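PDB 3BJ6: transcriptional regulator, MarR family from Silicibacter pomeroyi DSS-3, which probably binds DNA as a dimeric winged helix-turn-helix transcription regulator of the MarR family. Local coordinates for residues A120-S123 / E124-S128; P90-A93 / R94-R97. One frame throughout, in Å; residues are numbered along the deposited sequence.

Overall arrangement
Contact 1 (120-123 / 124-128) ends helix 102-123 and leads into helix 128-151. Contact 2 (90-93 / 94-97) is the loop between strands 84-87 and 97-100. Their centres lie about 45 Å apart, on opposite sides of the chain's centre, and they share no element. Each contains a type I beta turn. Contact 1 is partly buried: two phenylalanines face the second subunit, while the turn also carries exposed residues. Contact 2 is a surface contact in the wing, untouched by the second subunit. Its side chains are mostly polar, with a histidine-serine hydrogen bond, a guanidinium group against the histidine and a water-linked glutamate and arginine.

Contact 1: residues A120-S123 / E124-S128; sequences ALFS and EGFSS
The rings of F122 and F126 meet at one corner. CZ of F122 lies 3.3 Å from CE2 of F126. The ring planes are 30° apart and the centroids 4.9 Å apart, so the rings are slid past one another and barely overlap. F122 has its CG anti to the backbone N (chi1 171°), which carries the ring forward beside the following turn. O of F122 lies at the edge of the F126 ring, in its plane.

The backbone brings the two rings together. N of E124 hydrogen-bonds to O of A120 (3.1 Å) and continues the pattern of helix 102-123. Next, N of G125 bonds to O of F122. N of F126 then bonds to O of S123 at 3.0 Å and closes a type I beta turn from S123 to F126. This turn joins two long helices of the MarR fold, 102-123 and 128-151.

On the outer side, the extended E124 side chain runs back along the helix end. A water donates to O of L121 at 2.9 Å and to OE1 of E124 at a short 2.5 Å, and bridges the two. OG of S123 hydrogen-bonds back to O of L119.

Further out, F122, S123 and F126 all touch L131 of helix 128-151. The ring of F122 also meets F144 of the second subunit, and F126 packs on A140 of that subunit. S127 is the N-cap of helix 128-151: its side chain caps a backbone N of the helix, and OE1 of E130 accepts from N of S127, a capping box.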
ATOM      1  N   ALA A 120       9.724  17.168  -5.441  1.00 18.99           N
ATOM      2  CA  ALA A 120      10.715  18.167  -4.996  1.00 18.78           C
ATOM      3  C   ALA A 120      10.113  19.184  -4.043  1.00 19.36           C
ATOM      4  O   ALA A 120      10.733  19.569  -3.066  1.00 18.76           O
ATOM      5  CB  ALA A 120      11.370  18.880  -6.218  1.00 18.62           C
ATOM      6  N   LEU A 121       8.882  19.609  -4.322  1.00 19.78           N
ATOM      7  CA  LEU A 121       8.146  20.480  -3.425  1.00 20.40           C
ATOM      8  C   LEU A 121       7.989  19.854  -2.046  1.00 19.20           C
ATOM      9  O   LEU A 121       8.166  20.503  -0.999  1.00 18.28           O
ATOM     10  CB  LEU A 121       6.781  20.685  -4.056  1.00 21.51           C
ATOM     11  CG  LEU A 121       5.882  21.851  -3.810  1.00 29.17           C
ATOM     12  CD1 LEU A 121       5.134  22.132  -5.166  1.00 29.80           C
ATOM     13  CD2 LEU A 121       4.899  21.569  -2.670  1.00 33.67           C
ATOM     14  N   PHE A 122       7.609  18.584  -2.034  1.00 18.27           N
ATOM     15  CA  PHE A 122       7.480  17.869  -0.781  1.00 17.76           C
ATOM     16  C   PHE A 122       8.830  17.819  -0.075  1.00 17.37           C
ATOM     17  O   PHE A 122       8.911  18.069   1.123  1.00 17.46           O
ATOM     18  CB  PHE A 122       6.917  16.449  -0.985  1.00 16.81           C
ATOM     19  CG  PHE A 122       6.974  15.595   0.279  1.00 18.21           C
ATOM     20  CD1 PHE A 122       5.934  15.659   1.217  1.00 19.10           C
ATOM     21  CD2 PHE A 122       8.071  14.770   0.555  1.00 17.43           C
ATOM     22  CE1 PHE A 122       5.970  14.908   2.393  1.00 18.23           C
ATOM     23  CE2 PHE A 122       8.135  14.014   1.760  1.00 16.90           C
ATOM     24  CZ  PHE A 122       7.077  14.097   2.671  1.00 19.42           C
ATOM     25  N   SER A 123       9.876  17.456  -0.814  1.00 17.45           N
ATOM     26  CA  SER A 123      11.209  17.214  -0.227  1.00 17.65           C
ATOM     27  C   SER A 123      11.802  18.465   0.425  1.00 18.45           C
ATOM     28  O   SER A 123      12.584  18.361   1.373  1.00 18.49           O
ATOM     29  CB  SER A 123      12.159  16.690  -1.304  1.00 17.17           C
ATOM     30  OG  SER A 123      11.673  15.450  -1.780  1.00 18.30           O
ATOM     31  N   GLU A 124      11.403  19.644  -0.057  1.00 18.38           N
ATOM     32  CA  GLU A 124      11.819  20.933   0.518  1.00 18.92           C
ATOM     33  C   GLU A 124      11.505  21.093   1.985  1.00 19.09           C
ATOM     34  O   GLU A 124      12.147  21.904   2.672  1.00 19.76           O
ATOM     35  CB  GLU A 124      11.150  22.080  -0.255  1.00 20.15           C
ATOM     36  CG  GLU A 124      11.803  22.237  -1.580  1.00 22.71           C
ATOM     37  CD  GLU A 124      11.104  23.211  -2.515  1.00 25.66           C
ATOM     38  OE1 GLU A 124      10.089  23.870  -2.149  1.00 24.31           O
ATOM     39  OE2 GLU A 124      11.640  23.293  -3.630  1.00 28.25           O
ATOM     40  N   GLY A 125      10.524  20.317   2.454  1.00 18.98           N
ATOM     41  CA  GLY A 125      10.084  20.321   3.847  1.00 19.23           C
ATOM     42  C   GLY A 125      10.960  19.483   4.773  1.00 19.64           C
ATOM     43  O   GLY A 125      10.730  19.486   5.959  1.00 20.51           O
ATOM     44  N   PHE A 126      11.957  18.773   4.234  1.00 18.72           N
ATOM     45  CA  PHE A 126      12.767  17.820   5.014  1.00 18.18           C
ATOM     46  C   PHE A 126      14.232  17.954   4.651  1.00 17.91           C
ATOM     47  O   PHE A 126      14.531  18.461   3.571  1.00 17.89           O
ATOM     48  CB  PHE A 126      12.302  16.357   4.738  1.00 18.71           C
ATOM     49  CG  PHE A 126      10.887  16.117   5.152  1.00 19.49           C
ATOM     50  CD1 PHE A 126      10.596  15.706   6.441  1.00 23.82           C
ATOM     51  CD2 PHE A 126       9.847  16.417   4.291  1.00 20.26           C
ATOM     52  CE1 PHE A 126       9.247  15.516   6.854  1.00 24.45           C
ATOM     53  CE2 PHE A 126       8.522  16.256   4.687  1.00 21.95           C
ATOM     54  CZ  PHE A 126       8.232  15.805   5.981  1.00 23.75           C
ATOM     55  N   SER A 127      15.137  17.509   5.546  1.00 16.89           N
ATOM     56  CA  SER A 127      16.563  17.456   5.227  1.00 16.55           C
ATOM     57  C   SER A 127      16.763  16.226   4.343  1.00 16.24           C
ATOM     58  O   SER A 127      15.951  15.306   4.381  1.00 14.95           O
ATOM     59  CB  SER A 127      17.384  17.303   6.490  1.00 17.10           C
ATOM     60  OG  SER A 127      17.071  16.057   7.119  1.00 19.15           O
ATOM     61  N   SER A 128      17.854  16.193   3.582  1.00 16.51           N
ATOM     62  CA  SER A 128      18.154  15.037   2.772  1.00 16.88           C
ATOM     63  C   SER A 128      18.432  13.826   3.681  1.00 17.69           C
ATOM     64  O   SER A 128      18.190  12.703   3.257  1.00 18.07           O
ATOM     65  CB  SER A 128      19.353  15.288   1.837  1.00 16.95           C
ATOM     66  OG  SER A 128      20.484  15.722   2.554  1.00 16.51           O
TER
HETATM   67  O   HOH W   1       8.143  23.418  -0.724  1.00 39.77           O

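Contact 2: residues P90-A93 / R94-R97; sequences PEHA and RSHR
H92 and S95 are joined by a type I beta turn. N of S95 donates to O of H92 at 2.8 Å. S95 is also the centre of an inverse gamma turn, closed by a weak bond from N of H96 to O of R94. The two turns overlap just before strand 97-100.

The side chains of H92 and S95 add a second link across the beta turn. ND1 of H92 and OG of S95 are hydrogen-bonded at 2.7 Å, with an angle of 161°. Either atom could be the donor. OG lies near the plane of the imidazole, at its edge. With chi1 of H92 at -167°, its CG points away from the backbone N, and this turns the ND1 edge of the ring to the S95 side chain.

R94 lies near the other ring nitrogen. Its side chain bends at chi2 and chi3 and brings the guanidinium group against the imidazole edge. NE2 of H92 sits 3.1 Å above the guanidinium plane, offset toward its rim. The two planes are 66° apart. NE2 and NH2 of R94 are 3.2 Å apart, but the angle is poor for a hydrogen bond.

O of R94 lies 3.3 Å above the centre of one face of the H96 ring. Across the loop, a water donates to OE1 of E91 and accepts weakly from NE of R97. NH1 of R97 bonds to O of G54, and S95 touches T56. The loop between antiparallel strands 84-87 and 97-100 is the wing of the winged helix-turn-helix domain, which in MarR relatives commonly reaches the DNA minor groove.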
ATOM      1  N   PRO A  90       9.727 -11.011 -35.788  1.00 27.28           N
ATOM      2  CA  PRO A  90      10.002 -12.084 -36.734  1.00 29.31           C
ATOM      3  C   PRO A  90      10.679 -13.327 -36.101  1.00 30.17           C
ATOM      4  O   PRO A  90      10.766 -14.353 -36.762  1.00 31.58           O
ATOM      5  CB  PRO A  90      10.914 -11.413 -37.763  1.00 29.63           C
ATOM      6  CG  PRO A  90      11.657 -10.364 -36.974  1.00 29.99           C
ATOM      7  CD  PRO A  90      10.654  -9.873 -35.942  1.00 28.26           C
ATOM      8  N   GLU A  91      11.126 -13.245 -34.854  1.00 30.16           N
ATOM      9  CA  GLU A  91      11.672 -14.412 -34.165  1.00 30.95           C
ATOM     10  C   GLU A  91      10.582 -15.324 -33.581  1.00 29.03           C
ATOM     11  O   GLU A  91      10.694 -16.538 -33.655  1.00 29.59           O
ATOM     12  CB  GLU A  91      12.670 -13.995 -33.069  1.00 32.00           C
ATOM     13  CG  GLU A  91      13.822 -13.089 -33.603  1.00 39.00           C
ATOM     14  CD  GLU A  91      14.826 -12.686 -32.531  1.00 46.49           C
ATOM     15  OE1 GLU A  91      14.412 -12.332 -31.393  1.00 50.97           O
ATOM     16  OE2 GLU A  91      16.051 -12.718 -32.825  1.00 52.61           O
ATOM     17  N   HIS A  92       9.538 -14.732 -33.013  1.00 26.07           N
ATOM     18  CA  HIS A  92       8.433 -15.474 -32.402  1.00 23.63           C
ATOM     19  C   HIS A  92       7.175 -14.626 -32.635  1.00 22.17           C
ATOM     20  O   HIS A  92       6.910 -13.686 -31.884  1.00 19.41           O
ATOM     21  CB  HIS A  92       8.667 -15.672 -30.896  1.00 23.04           C
ATOM     22  CG  HIS A  92       7.745 -16.679 -30.268  1.00 24.92           C
ATOM     23  ND1 HIS A  92       6.834 -16.349 -29.284  1.00 25.59           N
ATOM     24  CD2 HIS A  92       7.612 -18.018 -30.466  1.00 25.93           C
ATOM     25  CE1 HIS A  92       6.174 -17.435 -28.910  1.00 24.96           C
ATOM     26  NE2 HIS A  92       6.626 -18.458 -29.612  1.00 25.81           N
ATOM     27  N   ALA A  93       6.451 -14.932 -33.714  1.00 21.20           N
ATOM     28  CA  ALA A  93       5.405 -14.033 -34.219  1.00 22.45           C
ATOM     29  C   ALA A  93       4.328 -13.710 -33.174  1.00 22.56           C
ATOM     30  O   ALA A  93       3.793 -12.599 -33.141  1.00 22.16           O
ATOM     31  CB  ALA A  93       4.764 -14.613 -35.506  1.00 22.89           C
ATOM     32  N   ARG A  94       4.018 -14.721 -32.361  1.00 22.31           N
ATOM     33  CA  ARG A  94       3.071 -14.693 -31.255  1.00 23.34           C
ATOM     34  C   ARG A  94       3.451 -13.681 -30.165  1.00 21.53           C
ATOM     35  O   ARG A  94       2.598 -13.224 -29.392  1.00 20.92           O
ATOM     36  CB  ARG A  94       3.165 -16.084 -30.620  1.00 24.60           C
ATOM     37  CG  ARG A  94       1.976 -16.593 -29.905  1.00 31.12           C
ATOM     38  CD  ARG A  94       1.794 -18.137 -30.195  1.00 36.23           C
ATOM     39  NE  ARG A  94       2.693 -19.034 -29.451  1.00 39.97           N
ATOM     40  CZ  ARG A  94       3.606 -19.844 -30.011  1.00 41.50           C
ATOM     41  NH1 ARG A  94       3.779 -19.868 -31.329  1.00 42.52           N
ATOM     42  NH2 ARG A  94       4.365 -20.640 -29.257  1.00 39.64           N
ATOM     43  N   SER A  95       4.753 -13.389 -30.060  1.00 20.22           N
ATOM     44  CA  SER A  95       5.277 -12.509 -28.990  1.00 19.71           C
ATOM     45  C   SER A  95       5.250 -11.060 -29.433  1.00 19.01           C
ATOM     46  O   SER A  95       6.288 -10.506 -29.847  1.00 17.74           O
ATOM     47  CB  SER A  95       6.711 -12.919 -28.599  1.00 19.83           C
ATOM     48  OG  SER A  95       6.708 -14.119 -27.830  1.00 21.18           O
ATOM     49  N   HIS A  96       4.055 -10.458 -29.362  1.00 18.39           N
ATOM     50  CA  HIS A  96       3.854  -9.086 -29.870  1.00 19.03           C
ATOM     51  C   HIS A  96       4.703  -8.149 -29.040  1.00 18.77           C
ATOM     52  O   HIS A  96       4.736  -8.254 -27.809  1.00 19.41           O
ATOM     53  CB  HIS A  96       2.369  -8.664 -29.822  1.00 18.99           C
ATOM     54  CG  HIS A  96       1.411  -9.776 -30.163  1.00 19.23           C
ATOM     55  ND1 HIS A  96       1.526 -10.534 -31.314  1.00 24.10           N
ATOM     56  CD2 HIS A  96       0.323 -10.248 -29.510  1.00 21.00           C
ATOM     57  CE1 HIS A  96       0.554 -11.433 -31.350  1.00 23.19           C
ATOM     58  NE2 HIS A  96      -0.183 -11.288 -30.260  1.00 25.85           N
ATOM     59  N   ARG A  97       5.376  -7.228 -29.713  0.60 18.70           N
ATOM     60  CA  ARG A  97       6.253  -6.282 -29.044  0.60 17.91           C
ATOM     61  C   ARG A  97       5.768  -4.860 -29.253  0.60 17.83           C
ATOM     62  O   ARG A  97       5.376  -4.473 -30.362  0.60 17.12           O
ATOM     63  CB  ARG A  97       7.690  -6.463 -29.533  0.60 18.43           C
ATOM     64  CG  ARG A  97       8.325  -7.787 -29.071  0.60 18.48           C
ATOM     65  CD  ARG A  97       9.847  -7.731 -29.155  0.60 21.80           C
ATOM     66  NE  ARG A  97      10.423  -8.971 -28.654  0.60 22.31           N
ATOM     67  CZ  ARG A  97      10.779  -9.199 -27.386  0.60 22.25           C
ATOM     68  NH1 ARG A  97      10.653  -8.252 -26.434  0.60 17.63           N
ATOM     69  NH2 ARG A  97      11.264 -10.390 -27.082  0.60 20.26           N
TER
HETATM   70  O   HOH W   2      12.276 -10.159 -30.893  1.00 44.60           O